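Side-chain contacts in DNA polymerase III, beta subunit (PDB 3T0P), which probably encircles DNA as a ring-shaped head-to-tail homodimer, tethering DNA polymerases and other proteins to it so that they work processively: residues N16-A21 / E32-D37; E126-S131 / D189-V194; L130-L135 / F226-T231; K166-S171 / I177-I182; Q201-I206 / T231-R236. All coordinates share one frame; numbering follows the deposited sequence. Where two conformers were deposited one is given.

Overall arrangement
Contact 1 lies in the N-terminal domain of the clamp and contacts 2 to 5 in the central one. Contacts 1 and 5 are buried helix-on-sheet packings made by aliphatic side chains, and they touch each other across the domain boundary through Ile17 with Thr231 and Lys20 with Ile206. Contacts 3 and 5 hold neighbouring strands, 223-228 and 231-236, of one sheet beneath two different helices; contact 3 runs from that core outward to a weak polar bond at an exposed turn. Contact 4 is a largely buried hairpin held by regular backbone bonds. Contact 2, only partly buried, is the charged one, bridging strands of two different sheets.

Contact 1: residues N16-A21 / E32-D37; sequences NIVSKA and ECILID
In the helix-on-sheet layer of the N-terminal clamp domain, Val18 of helix 8-18 rests on Ile34 of strand 33-38. A single methyl does the work on the helix side: Val18 CG2 lies 4.0 Å from Ile34 CG1, and CG2 and CD1 of the isoleucine are equally near, so the branched chain partly wraps the methyl. The two side chains cross obliquely. Ile34 holds CG1 beside its backbone N (chi1 -74°), and with the chain extended at chi2 (163°) its CD1 reaches Ser19, where it sits 3.9 Å from Ser19 OG. That hydroxyl is hydrogen-bonded to the carbonyl of Val15, and with its polar need met inside the helix it can lie against a methyl. The beta-branched Ile34 suits a strand, while Val18 gives the helix a compact apolar surface facing the sheet. An alanine in place of Ile34 lacks CG1, CG2 and CD1, and a gap is likely to open beneath Val18 CG2. Away from the strand, Lys20 curls back so that its NZ donates to Asn16 O at 2.8 Å, in the carbonyl plane. Strand 33-38 is itself hydrogen-bonded between strands 66-71 and 43-48, Val18 also touches Thr56 of strand 52-58, and Lys20 reaches helix 197-206 of the central domain.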
# COMPACT_ATOMS: atom_id res chain seq x y z
N ASN B 16 -3.78 14.82 -12.45
CA ASN B 16 -2.85 13.86 -11.87
C ASN B 16 -1.39 14.27 -12.09
O ASN B 16 -0.54 13.90 -11.31
CB ASN B 16 -3.09 12.48 -12.44
CG ASN B 16 -4.23 11.73 -11.81
OD1 ASN B 16 -4.79 12.13 -10.79
ND2 ASN B 16 -4.59 10.61 -12.41
N ILE B 17 -1.11 15.01 -13.15
CA ILE B 17 0.25 15.48 -13.42
C ILE B 17 0.55 16.73 -12.57
O ILE B 17 1.53 16.73 -11.83
CB ILE B 17 0.46 15.71 -14.94
CG1 ILE B 17 0.53 14.33 -15.68
CG2 ILE B 17 1.73 16.54 -15.19
CD1 ILE B 17 0.41 14.40 -17.18
N VAL B 18 -0.28 17.77 -12.64
CA VAL B 18 -0.03 19.05 -11.97
C VAL B 18 -0.11 18.95 -10.45
O VAL B 18 0.56 19.73 -9.78
CB VAL B 18 -0.89 20.23 -12.52
CG1 VAL B 18 -0.61 20.46 -14.00
CG2 VAL B 18 -2.38 20.03 -12.27
N SER B 19 -0.86 17.98 -9.92
CA SER B 19 -0.99 17.72 -8.48
C SER B 19 0.35 17.45 -7.78
O SER B 19 0.45 17.64 -6.57
CB SER B 19 -1.92 16.53 -8.24
OG SER B 19 -3.25 16.95 -8.48
N LYS B 20 1.37 17.00 -8.53
CA LYS B 20 2.71 16.73 -7.97
C LYS B 20 3.43 18.00 -7.52
O LYS B 20 4.45 17.90 -6.86
CB LYS B 20 3.57 15.94 -8.96
CG LYS B 20 3.41 14.43 -8.79
CD LYS B 20 2.01 13.96 -9.16
CE LYS B 20 1.83 12.47 -9.10
NZ LYS B 20 0.42 12.10 -9.42
N ALA B 21 2.90 19.20 -7.88
CA ALA B 21 3.48 20.49 -7.50
C ALA B 21 2.61 21.18 -6.45
O ALA B 21 2.91 22.31 -6.05
CB ALA B 21 3.62 21.38 -8.71
N GLU B 32 -2.75 25.50 -2.36
CA GLU B 32 -3.52 24.25 -2.31
C GLU B 32 -4.46 24.12 -3.55
O GLU B 32 -5.23 23.16 -3.61
CB GLU B 32 -4.34 24.17 -1.01
CG GLU B 32 -3.51 23.79 0.21
N CYS B 33 -4.39 25.09 -4.51
CA CYS B 33 -5.23 25.11 -5.71
C CYS B 33 -4.49 24.72 -6.99
O CYS B 33 -3.27 24.84 -7.10
CB CYS B 33 -5.89 26.48 -5.90
SG CYS B 33 -6.99 26.96 -4.55
N ILE B 34 -5.28 24.31 -7.99
CA ILE B 34 -4.89 24.07 -9.36
C ILE B 34 -5.47 25.24 -10.16
O ILE B 34 -6.66 25.53 -10.03
CB ILE B 34 -5.37 22.69 -9.90
CG1 ILE B 34 -4.54 21.55 -9.31
CG2 ILE B 34 -5.34 22.65 -11.46
CD1 ILE B 34 -5.17 20.19 -9.45
N LEU B 35 -4.65 25.91 -10.95
CA LEU B 35 -5.17 26.96 -11.81
C LEU B 35 -5.64 26.38 -13.15
O LEU B 35 -4.92 25.61 -13.79
CB LEU B 35 -4.10 28.03 -12.06
CG LEU B 35 -4.59 29.25 -12.82
CD1 LEU B 35 -5.38 30.17 -11.91
CD2 LEU B 35 -3.43 29.99 -13.44
N ILE B 36 -6.83 26.79 -13.58
CA ILE B 36 -7.33 26.48 -14.91
C ILE B 36 -7.22 27.79 -15.69
O ILE B 36 -7.92 28.76 -15.37
CB ILE B 36 -8.75 25.87 -14.98
CG1 ILE B 36 -8.92 24.66 -14.02
CG2 ILE B 36 -9.12 25.51 -16.43
CD1 ILE B 36 -10.34 24.32 -13.79
N ASP B 37 -6.29 27.86 -16.65
CA ASP B 37 -6.12 29.04 -17.48
C ASP B 37 -6.62 28.72 -18.88
O ASP B 37 -6.00 27.95 -19.61
CB ASP B 37 -4.65 29.52 -17.50
CG ASP B 37 -4.44 30.88 -18.16
OD1 ASP B 37 -5.22 31.23 -19.08
OD2 ASP B 37 -3.50 31.58 -17.77

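Contact 2: residues E126-S131 / D189-V194; sequences ESIVLS and DSKKVV
Glu126 grips the backbone N of Asp189 with both carboxylate oxygens, OE1 and OE2 each 3.1 Å from that N. Both are met on the syn side, with the donor 16° out of the carboxylate plane, and the bond to OE2 is the straighter, at 160°. OE1 also accepts, through its anti lone pair, from Lys191 NZ at 3.2 Å in a salt bridge; because Lys191 was modelled in two conformers, this bridge may be formed only part of the time. The lysine probably offsets a nearby cost, since Asp189 OD2 stands 3.7 Å from Glu126 OE1, the two carboxylate planes turned against each other. Glutamate has the length for the reach: CG lies anti to the backbone N (chi1 -171°) and the chain stays extended. Strand 127-131 ends one sheet and strand 187-196 another, so the ionic cluster links the start of one sheet's edge strand to the edge strand of the other in the central clamp domain. Beneath it, Ile128 CD1 approaches Lys191 NZ only to 4.5 Å and packs on Ile162 and Tyr188. Backbone bonds set each strand in place, Ile128 pairing with Ile217 of strand 214-220 and Lys191 with Ile162 of strand 157-163.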
# COMPACT_ATOMS: atom_id res chain seq x y z
N GLU B 126 20.13 26.57 -24.99
CA GLU B 126 20.61 25.25 -25.35
C GLU B 126 19.71 24.20 -24.69
O GLU B 126 19.35 24.34 -23.51
CB GLU B 126 22.07 25.12 -24.91
CG GLU B 126 22.77 23.87 -25.41
CD GLU B 126 24.25 23.78 -25.07
OE1 GLU B 126 24.61 24.00 -23.89
OE2 GLU B 126 25.05 23.48 -25.99
N SER B 127 19.30 23.20 -25.46
CA SER B 127 18.44 22.08 -25.05
C SER B 127 19.24 20.81 -24.92
O SER B 127 20.14 20.56 -25.72
CB SER B 127 17.34 21.86 -26.08
OG SER B 127 17.94 21.70 -27.35
N ILE B 128 18.92 20.01 -23.92
CA ILE B 128 19.54 18.71 -23.66
C ILE B 128 18.43 17.66 -23.81
O ILE B 128 17.38 17.78 -23.20
CB ILE B 128 20.20 18.71 -22.25
CG1 ILE B 128 21.40 19.67 -22.19
CG2 ILE B 128 20.63 17.31 -21.82
CD1 ILE B 128 21.11 21.11 -21.56
N VAL B 129 18.66 16.62 -24.62
CA VAL B 129 17.68 15.56 -24.77
C VAL B 129 18.15 14.25 -24.08
O VAL B 129 19.22 13.74 -24.36
CB VAL B 129 17.35 15.29 -26.26
CG1 VAL B 129 16.32 14.17 -26.38
CG2 VAL B 129 16.85 16.55 -26.94
N LEU B 130 17.30 13.69 -23.24
CA LEU B 130 17.48 12.39 -22.58
C LEU B 130 16.20 11.60 -22.79
O LEU B 130 15.12 12.20 -22.84
CB LEU B 130 17.74 12.54 -21.06
CG LEU B 130 18.97 13.32 -20.62
CD1 LEU B 130 18.94 13.54 -19.13
CD2 LEU B 130 20.24 12.62 -21.01
N SER B 131 16.29 10.26 -22.83
CA SER B 131 15.05 9.48 -22.88
C SER B 131 14.40 9.59 -21.52
O SER B 131 15.08 9.90 -20.53
CB SER B 131 15.29 8.02 -23.27
OG SER B 131 16.00 7.25 -22.31
N ASP B 189 27.45 22.69 -24.21
CA ASP B 189 28.27 23.63 -23.45
C ASP B 189 28.33 23.16 -22.02
O ASP B 189 27.41 22.48 -21.55
CB ASP B 189 27.71 25.06 -23.51
CG ASP B 189 27.70 25.72 -24.87
OD1 ASP B 189 28.52 25.31 -25.74
OD2 ASP B 189 26.90 26.66 -25.07
N SER B 190 29.41 23.51 -21.31
CA SER B 190 29.57 23.14 -19.92
C SER B 190 28.47 23.78 -19.07
O SER B 190 28.10 24.94 -19.29
CB SER B 190 30.94 23.53 -19.42
OG SER B 190 31.90 22.69 -20.05
N LYS B 191 27.94 22.99 -18.14
CA LYS B 191 26.89 23.40 -17.21
C LYS B 191 27.07 22.63 -15.93
O LYS B 191 27.42 21.45 -15.98
CB LYS B 191 25.48 23.17 -17.81
CG LYS B 191 24.85 24.45 -18.34
CD LYS B 191 23.89 24.19 -19.48
CE LYS B 191 23.50 25.48 -20.15
NZ LYS B 191 22.86 25.22 -21.46
N LYS B 192 26.86 23.29 -14.78
CA LYS B 192 26.99 22.72 -13.44
C LYS B 192 25.92 23.38 -12.56
O LYS B 192 26.03 24.55 -12.23
CB LYS B 192 28.42 22.98 -12.92
CG LYS B 192 28.95 21.93 -11.98
CD LYS B 192 30.27 22.36 -11.34
CE LYS B 192 30.58 21.52 -10.12
NZ LYS B 192 31.98 21.72 -9.62
N VAL B 193 24.84 22.65 -12.26
CA VAL B 193 23.72 23.16 -11.47
C VAL B 193 23.28 22.16 -10.40
O VAL B 193 23.54 20.95 -10.52
CB VAL B 193 22.51 23.57 -12.35
CG1 VAL B 193 22.88 24.70 -13.32
CG2 VAL B 193 21.89 22.37 -13.08
N VAL B 194 22.59 22.65 -9.37
CA VAL B 194 22.08 21.82 -8.30
C VAL B 194 20.54 21.93 -8.32
O VAL B 194 19.98 23.01 -8.08
CB VAL B 194 22.70 22.15 -6.91
CG1 VAL B 194 22.23 21.16 -5.84
CG2 VAL B 194 24.23 22.16 -6.98

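Contact 3: residues L130-L135 / F226-T231; sequences LSQFTL and FEFENT. With EDO (1,2-ethanediol), chain X.
The first turn of helix 132-140 lies over the end of a beta hairpin, with Leu135 on Phe226 and, nearer the exposed turn, Gln132 meeting Glu229. Leu135 CD2 approaches the ring at Phe226 CD2, 3.8 Å away and oblique to it; the leucine chain, with CG anti to its amide N (chi1 177°), brings this methyl down to the strand. Gln132, extended beyond CG, passes Phe228, its NE2 4.2 Å from Phe228 CB. NE2 then donates a weak hydrogen bond to Glu229 OE2 at 3.4 Å, the amide and carboxylate planes turned 72° apart. The other end of the amide is taken up as well, OE1 accepting from Gly209 N, which fixes which way round the group sits. Strands 223-228 and 231-236 are joined here by a type II' beta turn from Phe228 to Thr231, with Glu229 at a positive phi of 53°, where glycine is more usual. Thr231 CB lies 4.0 Å above the Phe228 ring plane, toward its rim. At the helix start Ser131 holds the N-cap position, its OG 2.9 Å from Thr134 OG1 in a hydrogen bond. Glu229 OE2 comes near Glu213 OE2, a like charge that the donor NE2 may partly ease.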
# COMPACT_ATOMS: atom_id res chain seq x y z
N LEU B 130 17.30 13.69 -23.24
CA LEU B 130 17.48 12.39 -22.58
C LEU B 130 16.20 11.60 -22.79
O LEU B 130 15.12 12.20 -22.84
CB LEU B 130 17.74 12.54 -21.06
CG LEU B 130 18.97 13.32 -20.62
CD1 LEU B 130 18.94 13.54 -19.13
CD2 LEU B 130 20.24 12.62 -21.01
N SER B 131 16.29 10.26 -22.83
CA SER B 131 15.05 9.48 -22.88
C SER B 131 14.40 9.59 -21.52
O SER B 131 15.08 9.90 -20.53
CB SER B 131 15.29 8.02 -23.27
OG SER B 131 16.00 7.25 -22.31
N GLN B 132 13.08 9.42 -21.47
CA GLN B 132 12.33 9.40 -20.23
C GLN B 132 12.95 8.33 -19.31
O GLN B 132 13.13 8.58 -18.11
CB GLN B 132 10.86 9.05 -20.52
CG GLN B 132 10.00 10.22 -20.94
CD GLN B 132 8.58 9.82 -21.21
OE1 GLN B 132 8.12 8.72 -20.85
NE2 GLN B 132 7.87 10.66 -21.93
N PHE B 133 13.33 7.17 -19.89
CA PHE B 133 13.95 6.05 -19.19
C PHE B 133 15.25 6.47 -18.50
O PHE B 133 15.42 6.23 -17.31
CB PHE B 133 14.23 4.90 -20.16
CG PHE B 133 14.92 3.73 -19.50
CD1 PHE B 133 14.20 2.82 -18.73
CD2 PHE B 133 16.29 3.55 -19.63
CE1 PHE B 133 14.84 1.76 -18.09
CE2 PHE B 133 16.93 2.47 -19.00
CZ PHE B 133 16.20 1.57 -18.25
N THR B 134 16.17 7.09 -19.26
CA THR B 134 17.47 7.52 -18.75
C THR B 134 17.29 8.50 -17.59
O THR B 134 17.95 8.35 -16.57
CB THR B 134 18.28 8.11 -19.89
OG1 THR B 134 18.49 7.09 -20.86
CG2 THR B 134 19.60 8.67 -19.44
N LEU B 135 16.36 9.48 -17.72
CA LEU B 135 16.17 10.47 -16.68
C LEU B 135 15.57 9.84 -15.44
O LEU B 135 16.00 10.14 -14.32
CB LEU B 135 15.30 11.65 -17.18
CG LEU B 135 14.98 12.74 -16.13
CD1 LEU B 135 16.28 13.39 -15.54
CD2 LEU B 135 14.04 13.79 -16.71
N PHE B 226 11.96 21.03 -17.77
CA PHE B 226 11.79 19.70 -18.33
C PHE B 226 10.54 19.70 -19.17
O PHE B 226 9.49 20.08 -18.66
CB PHE B 226 11.64 18.64 -17.22
CG PHE B 226 12.78 18.54 -16.25
CD1 PHE B 226 12.82 19.35 -15.11
CD2 PHE B 226 13.78 17.59 -16.42
CE1 PHE B 226 13.87 19.24 -14.20
CE2 PHE B 226 14.82 17.49 -15.50
CZ PHE B 226 14.86 18.32 -14.41
N GLU B 227 10.63 19.31 -20.44
CA GLU B 227 9.46 19.18 -21.31
C GLU B 227 9.33 17.75 -21.78
O GLU B 227 10.30 17.16 -22.21
CB GLU B 227 9.50 20.08 -22.54
CG GLU B 227 9.97 21.50 -22.32
CD GLU B 227 9.74 22.28 -23.60
OE1 GLU B 227 10.21 21.82 -24.66
OE2 GLU B 227 8.97 23.26 -23.55
N PHE B 228 8.14 17.21 -21.70
CA PHE B 228 7.82 15.86 -22.12
C PHE B 228 6.32 15.79 -22.34
O PHE B 228 5.57 16.34 -21.54
CB PHE B 228 8.31 14.80 -21.10
CG PHE B 228 7.72 14.92 -19.72
CD1 PHE B 228 8.17 15.90 -18.83
CD2 PHE B 228 6.68 14.09 -19.31
CE1 PHE B 228 7.60 16.03 -17.56
CE2 PHE B 228 6.11 14.21 -18.03
CZ PHE B 228 6.59 15.17 -17.16
N GLU B 229 5.91 15.16 -23.46
CA GLU B 229 4.52 14.98 -23.90
C GLU B 229 3.83 16.36 -23.92
O GLU B 229 4.31 17.21 -24.66
CB GLU B 229 3.79 13.93 -23.03
CG GLU B 229 4.58 12.63 -22.92
CD GLU B 229 4.07 11.57 -21.95
OE1 GLU B 229 3.35 11.91 -20.98
OE2 GLU B 229 4.47 10.39 -22.13
N ASN B 230 2.82 16.62 -23.09
CA ASN B 230 2.15 17.93 -23.09
C ASN B 230 2.37 18.69 -21.79
O ASN B 230 1.57 19.57 -21.44
CB ASN B 230 0.65 17.76 -23.38
CG ASN B 230 0.38 17.54 -24.84
OD1 ASN B 230 0.45 18.47 -25.66
ND2 ASN B 230 0.13 16.28 -25.19
N THR B 231 3.47 18.35 -21.09
CA THR B 231 3.83 18.86 -19.77
C THR B 231 5.14 19.62 -19.77
O THR B 231 6.08 19.28 -20.48
CB THR B 231 3.89 17.66 -18.81
OG1 THR B 231 2.60 17.05 -18.82
CG2 THR B 231 4.22 18.04 -17.37
C1 EDO X . 3.23 22.92 -23.27
O1 EDO X . 3.75 21.70 -22.70
C2 EDO X . 3.03 23.98 -22.19
O2 EDO X . 2.49 23.38 -21.00

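Contact 4: residues K166-S171 / I177-I182; sequences KLRVVS and ISIRYI
Arg168 runs alongside Tyr181, its neighbour in a non-hydrogen-bonded antiparallel pair, and meets it along almost its whole length. Its CB lies 4.2 Å from Tyr181 CD2, and CG, anti to the backbone N (chi1 172°), packs against Ile179 CG2 at 3.7 Å. CD comes closest, 3.4 Å from Tyr181 CE2, approaching the ring obliquely. At chi3 the chain bends, leaving guanidinium and ring planes 47° apart, and Tyr181 OH sits in the guanidinium plane at its edge, 3.8 Å from Arg168 NH1. The charge itself is met elsewhere: NE by Glu161 and NH1 by Asp246, in salt bridges. A long residue suits this place, apolar along the sheet and charged at the end that meets the two acids. A serine instead of Tyr181 would remove the ring beside CB, CG and CD, and the aliphatic part of Arg168 would probably lose its side support. Val170 and Ile179 continue the same face, while on the other Leu167 CD2 meets Ile182 CD1 at 3.8 Å, and helix 132-140 packs there on Val169, Arg180 and Ile182. Paired backbone bonds, such as Leu167 N to Ile182 O at 2.9 Å, recur at alternate residues, as in a regular antiparallel beta hairpin; strand 176-184 then pairs with strand 357-361, joining the central and C-terminal domains in one continuous sheet.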
# COMPACT_ATOMS: atom_id res chain seq x y z
N LYS B 166 29.20 14.29 -21.94
CA LYS B 166 29.10 13.55 -20.69
C LYS B 166 28.27 14.30 -19.68
O LYS B 166 28.43 15.51 -19.50
CB LYS B 166 30.49 13.24 -20.10
CG LYS B 166 31.54 12.78 -21.10
CD LYS B 166 31.78 11.28 -21.10
CE LYS B 166 32.84 10.89 -22.10
NZ LYS B 166 34.21 11.39 -21.75
N LEU B 167 27.35 13.56 -19.03
CA LEU B 167 26.50 14.05 -17.98
C LEU B 167 26.86 13.28 -16.74
O LEU B 167 27.03 12.06 -16.78
CB LEU B 167 24.99 13.90 -18.33
CG LEU B 167 23.98 14.04 -17.16
CD1 LEU B 167 23.93 15.47 -16.60
CD2 LEU B 167 22.59 13.62 -17.58
N ARG B 168 26.96 13.99 -15.62
CA ARG B 168 27.30 13.40 -14.33
C ARG B 168 26.27 13.89 -13.33
O ARG B 168 26.01 15.10 -13.30
CB ARG B 168 28.74 13.80 -13.95
CG ARG B 168 29.19 13.42 -12.56
CD ARG B 168 30.68 13.67 -12.42
NE ARG B 168 30.98 14.93 -11.76
CZ ARG B 168 32.06 15.13 -11.00
NH1 ARG B 168 32.94 14.15 -10.81
NH2 ARG B 168 32.26 16.31 -10.42
N VAL B 169 25.64 12.95 -12.58
CA VAL B 169 24.61 13.23 -11.58
C VAL B 169 25.16 12.81 -10.24
O VAL B 169 25.65 11.69 -10.11
CB VAL B 169 23.25 12.58 -11.94
CG1 VAL B 169 22.20 12.81 -10.86
CG2 VAL B 169 22.76 13.10 -13.29
N VAL B 170 25.14 13.74 -9.26
CA VAL B 170 25.76 13.53 -7.94
C VAL B 170 24.79 13.89 -6.82
O VAL B 170 24.15 14.94 -6.88
CB VAL B 170 27.08 14.36 -7.79
CG1 VAL B 170 27.78 14.09 -6.46
CG2 VAL B 170 28.04 14.12 -8.94
N SER B 171 24.73 13.04 -5.78
CA SER B 171 24.05 13.31 -4.52
C SER B 171 24.96 12.88 -3.37
O SER B 171 25.80 11.99 -3.54
CB SER B 171 22.71 12.61 -4.44
OG SER B 171 22.87 11.21 -4.49
N ILE B 177 28.29 9.15 -1.10
CA ILE B 177 28.22 9.87 -2.37
C ILE B 177 27.77 8.88 -3.43
O ILE B 177 28.31 7.78 -3.54
CB ILE B 177 29.57 10.59 -2.74
CG1 ILE B 177 30.14 11.45 -1.57
CG2 ILE B 177 29.41 11.44 -4.03
CD1 ILE B 177 31.54 12.11 -1.85
N SER B 178 26.75 9.28 -4.21
CA SER B 178 26.25 8.52 -5.34
C SER B 178 26.52 9.31 -6.60
O SER B 178 26.10 10.46 -6.68
CB SER B 178 24.77 8.23 -5.20
OG SER B 178 24.54 7.52 -4.00
N ILE B 179 27.26 8.72 -7.53
CA ILE B 179 27.63 9.37 -8.80
C ILE B 179 27.28 8.46 -9.96
O ILE B 179 27.73 7.31 -10.02
CB ILE B 179 29.14 9.77 -8.87
CG1 ILE B 179 29.61 10.49 -7.60
CG2 ILE B 179 29.42 10.62 -10.12
CD1 ILE B 179 31.11 10.55 -7.43
N ARG B 180 26.52 9.00 -10.90
CA ARG B 180 26.18 8.32 -12.14
C ARG B 180 26.73 9.10 -13.32
O ARG B 180 26.72 10.32 -13.32
CB ARG B 180 24.69 8.11 -12.26
CG ARG B 180 24.16 6.91 -11.45
CD ARG B 180 24.49 5.62 -12.16
NE ARG B 180 24.10 4.45 -11.37
CZ ARG B 180 24.02 3.22 -11.86
NH1 ARG B 180 24.29 2.98 -13.14
NH2 ARG B 180 23.62 2.22 -11.08
N TYR B 181 27.26 8.38 -14.30
CA TYR B 181 27.80 8.93 -15.54
C TYR B 181 26.97 8.46 -16.70
O TYR B 181 26.55 7.30 -16.74
CB TYR B 181 29.25 8.53 -15.75
CG TYR B 181 30.20 9.06 -14.70
CD1 TYR B 181 30.57 8.27 -13.62
CD2 TYR B 181 30.79 10.30 -14.84
CE1 TYR B 181 31.48 8.74 -12.66
CE2 TYR B 181 31.71 10.78 -13.90
CZ TYR B 181 32.04 10.00 -12.80
OH TYR B 181 32.92 10.48 -11.86
N ILE B 182 26.70 9.39 -17.64
CA ILE B 182 25.91 9.11 -18.84
C ILE B 182 26.68 9.69 -20.02
O ILE B 182 27.10 10.83 -19.97
CB ILE B 182 24.46 9.69 -18.72
CG1 ILE B 182 23.68 9.05 -17.55
CG2 ILE B 182 23.67 9.57 -20.03
CD1 ILE B 182 22.44 9.88 -17.11

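Contact 5: residues Q201-I206 / T231-R236; sequences QEISKI and TTVVSR. With EDO (1,2-ethanediol), chain X.
Two isoleucines of one helix converge on a single methyl of the strand below: Ile203 CD1 and Ile206 CD1 each lie 3.8 Å from Val233 CG2. They arrive differently. Ile203 comes in at a slant, its CD1 equally near Val233 CB, whereas Ile206 reaches the valine tip to tip. To do so Ile206 puts CG1 between its backbone N and carbonyl carbon (chi1 57°), a less common choice for isoleucine, and its CD1 also passes 4.3 Å from Thr231 CG2. Segment 201-206 of the helix runs antiparallel to strand 231-236, the segment axes 10.8 Å apart at 172°, in the helix-on-sheet layering of the clamp domains. Valine fits beneath because its two methyls make a short, stiff branched side chain, and Leu52 and Ile54 of strand 52-58, from the N-terminal domain, touch it as well. Phe226 and Phe228 pack on Ile203 and Ile206 respectively from the adjacent strand. Thr232 does not touch the helix segment; its OG1 is hydrogen-bonded to O1 of a bound 1,2-ethanediol at 3.2 Å.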
# COMPACT_ATOMS: atom_id res chain seq x y z
N GLN B 201 12.17 14.10 -7.23
CA GLN B 201 11.22 13.11 -6.68
C GLN B 201 9.85 13.25 -7.34
O GLN B 201 9.27 12.24 -7.75
CB GLN B 201 11.07 13.27 -5.16
CG GLN B 201 12.23 12.74 -4.36
CD GLN B 201 12.21 13.22 -2.92
OE1 GLN B 201 11.60 14.25 -2.56
NE2 GLN B 201 12.93 12.51 -2.05
N GLU B 202 9.36 14.49 -7.51
CA GLU B 202 8.04 14.73 -8.12
C GLU B 202 8.04 14.40 -9.61
O GLU B 202 7.05 13.87 -10.12
CB GLU B 202 7.58 16.17 -7.88
CG GLU B 202 7.36 16.51 -6.40
CD GLU B 202 6.55 15.50 -5.60
OE1 GLU B 202 5.47 15.08 -6.08
OE2 GLU B 202 7.01 15.11 -4.50
N ILE B 203 9.15 14.68 -10.31
CA ILE B 203 9.21 14.38 -11.74
C ILE B 203 9.27 12.84 -11.98
O ILE B 203 8.70 12.36 -12.97
CB ILE B 203 10.31 15.20 -12.46
CG1 ILE B 203 9.99 15.32 -13.94
CG2 ILE B 203 11.70 14.68 -12.23
CD1 ILE B 203 10.45 16.59 -14.54
N SER B 204 9.88 12.07 -11.03
CA SER B 204 9.89 10.61 -11.06
C SER B 204 8.46 10.04 -11.12
O SER B 204 8.21 9.06 -11.81
CB SER B 204 10.59 10.05 -9.83
OG SER B 204 11.98 9.99 -10.07
N LYS B 205 7.53 10.67 -10.40
CA LYS B 205 6.12 10.25 -10.31
C LYS B 205 5.30 10.57 -11.57
O LYS B 205 4.23 10.00 -11.73
CB LYS B 205 5.46 10.94 -9.10
CG LYS B 205 6.01 10.54 -7.74
CD LYS B 205 5.31 11.35 -6.67
CE LYS B 205 5.90 11.17 -5.31
NZ LYS B 205 5.29 12.13 -4.35
N ILE B 206 5.73 11.51 -12.44
CA ILE B 206 4.90 11.85 -13.60
C ILE B 206 5.52 11.44 -14.94
O ILE B 206 4.84 11.52 -15.97
CB ILE B 206 4.50 13.34 -13.63
CG1 ILE B 206 5.71 14.31 -13.62
CG2 ILE B 206 3.51 13.62 -12.50
CD1 ILE B 206 5.33 15.78 -13.91
N THR B 231 3.47 18.35 -21.09
CA THR B 231 3.83 18.86 -19.77
C THR B 231 5.14 19.62 -19.77
O THR B 231 6.08 19.28 -20.48
CB THR B 231 3.89 17.66 -18.81
OG1 THR B 231 2.60 17.05 -18.82
CG2 THR B 231 4.22 18.04 -17.37
N THR B 232 5.18 20.67 -18.94
CA THR B 232 6.34 21.51 -18.67
C THR B 232 6.51 21.56 -17.16
O THR B 232 5.58 21.87 -16.43
CB THR B 232 6.19 22.90 -19.29
OG1 THR B 232 5.94 22.75 -20.68
CG2 THR B 232 7.44 23.75 -19.13
N VAL B 233 7.69 21.20 -16.71
CA VAL B 233 8.08 21.26 -15.32
C VAL B 233 9.13 22.32 -15.24
O VAL B 233 10.08 22.30 -16.03
CB VAL B 233 8.57 19.90 -14.79
CG1 VAL B 233 9.13 20.04 -13.39
CG2 VAL B 233 7.44 18.87 -14.80
N VAL B 234 8.92 23.31 -14.34
CA VAL B 234 9.86 24.39 -14.10
C VAL B 234 10.29 24.39 -12.63
O VAL B 234 9.45 24.35 -11.74
CB VAL B 234 9.29 25.76 -14.53
CG1 VAL B 234 10.34 26.87 -14.33
CG2 VAL B 234 8.83 25.71 -15.99
N SER B 235 11.59 24.44 -12.37
CA SER B 235 12.09 24.42 -11.01
C SER B 235 13.18 25.42 -10.81
O SER B 235 14.03 25.61 -11.69
CB SER B 235 12.59 23.03 -10.64
OG SER B 235 13.21 22.96 -9.37
N ARG B 236 13.20 26.05 -9.62
CA ARG B 236 14.29 26.92 -9.19
C ARG B 236 15.51 26.05 -8.96
O ARG B 236 15.36 24.85 -8.75
CB ARG B 236 13.93 27.65 -7.90
CG ARG B 236 12.89 28.77 -8.03
CD ARG B 236 12.94 29.74 -6.84
NE ARG B 236 13.17 29.07 -5.56
CZ ARG B 236 12.34 29.08 -4.52
NH1 ARG B 236 11.20 29.77 -4.58
NH2 ARG B 236 12.64 28.42 -3.41
C1 EDO X . 3.23 22.92 -23.27
O1 EDO X . 3.75 21.70 -22.70
C2 EDO X . 3.03 23.98 -22.19
O2 EDO X . 2.49 23.38 -21.00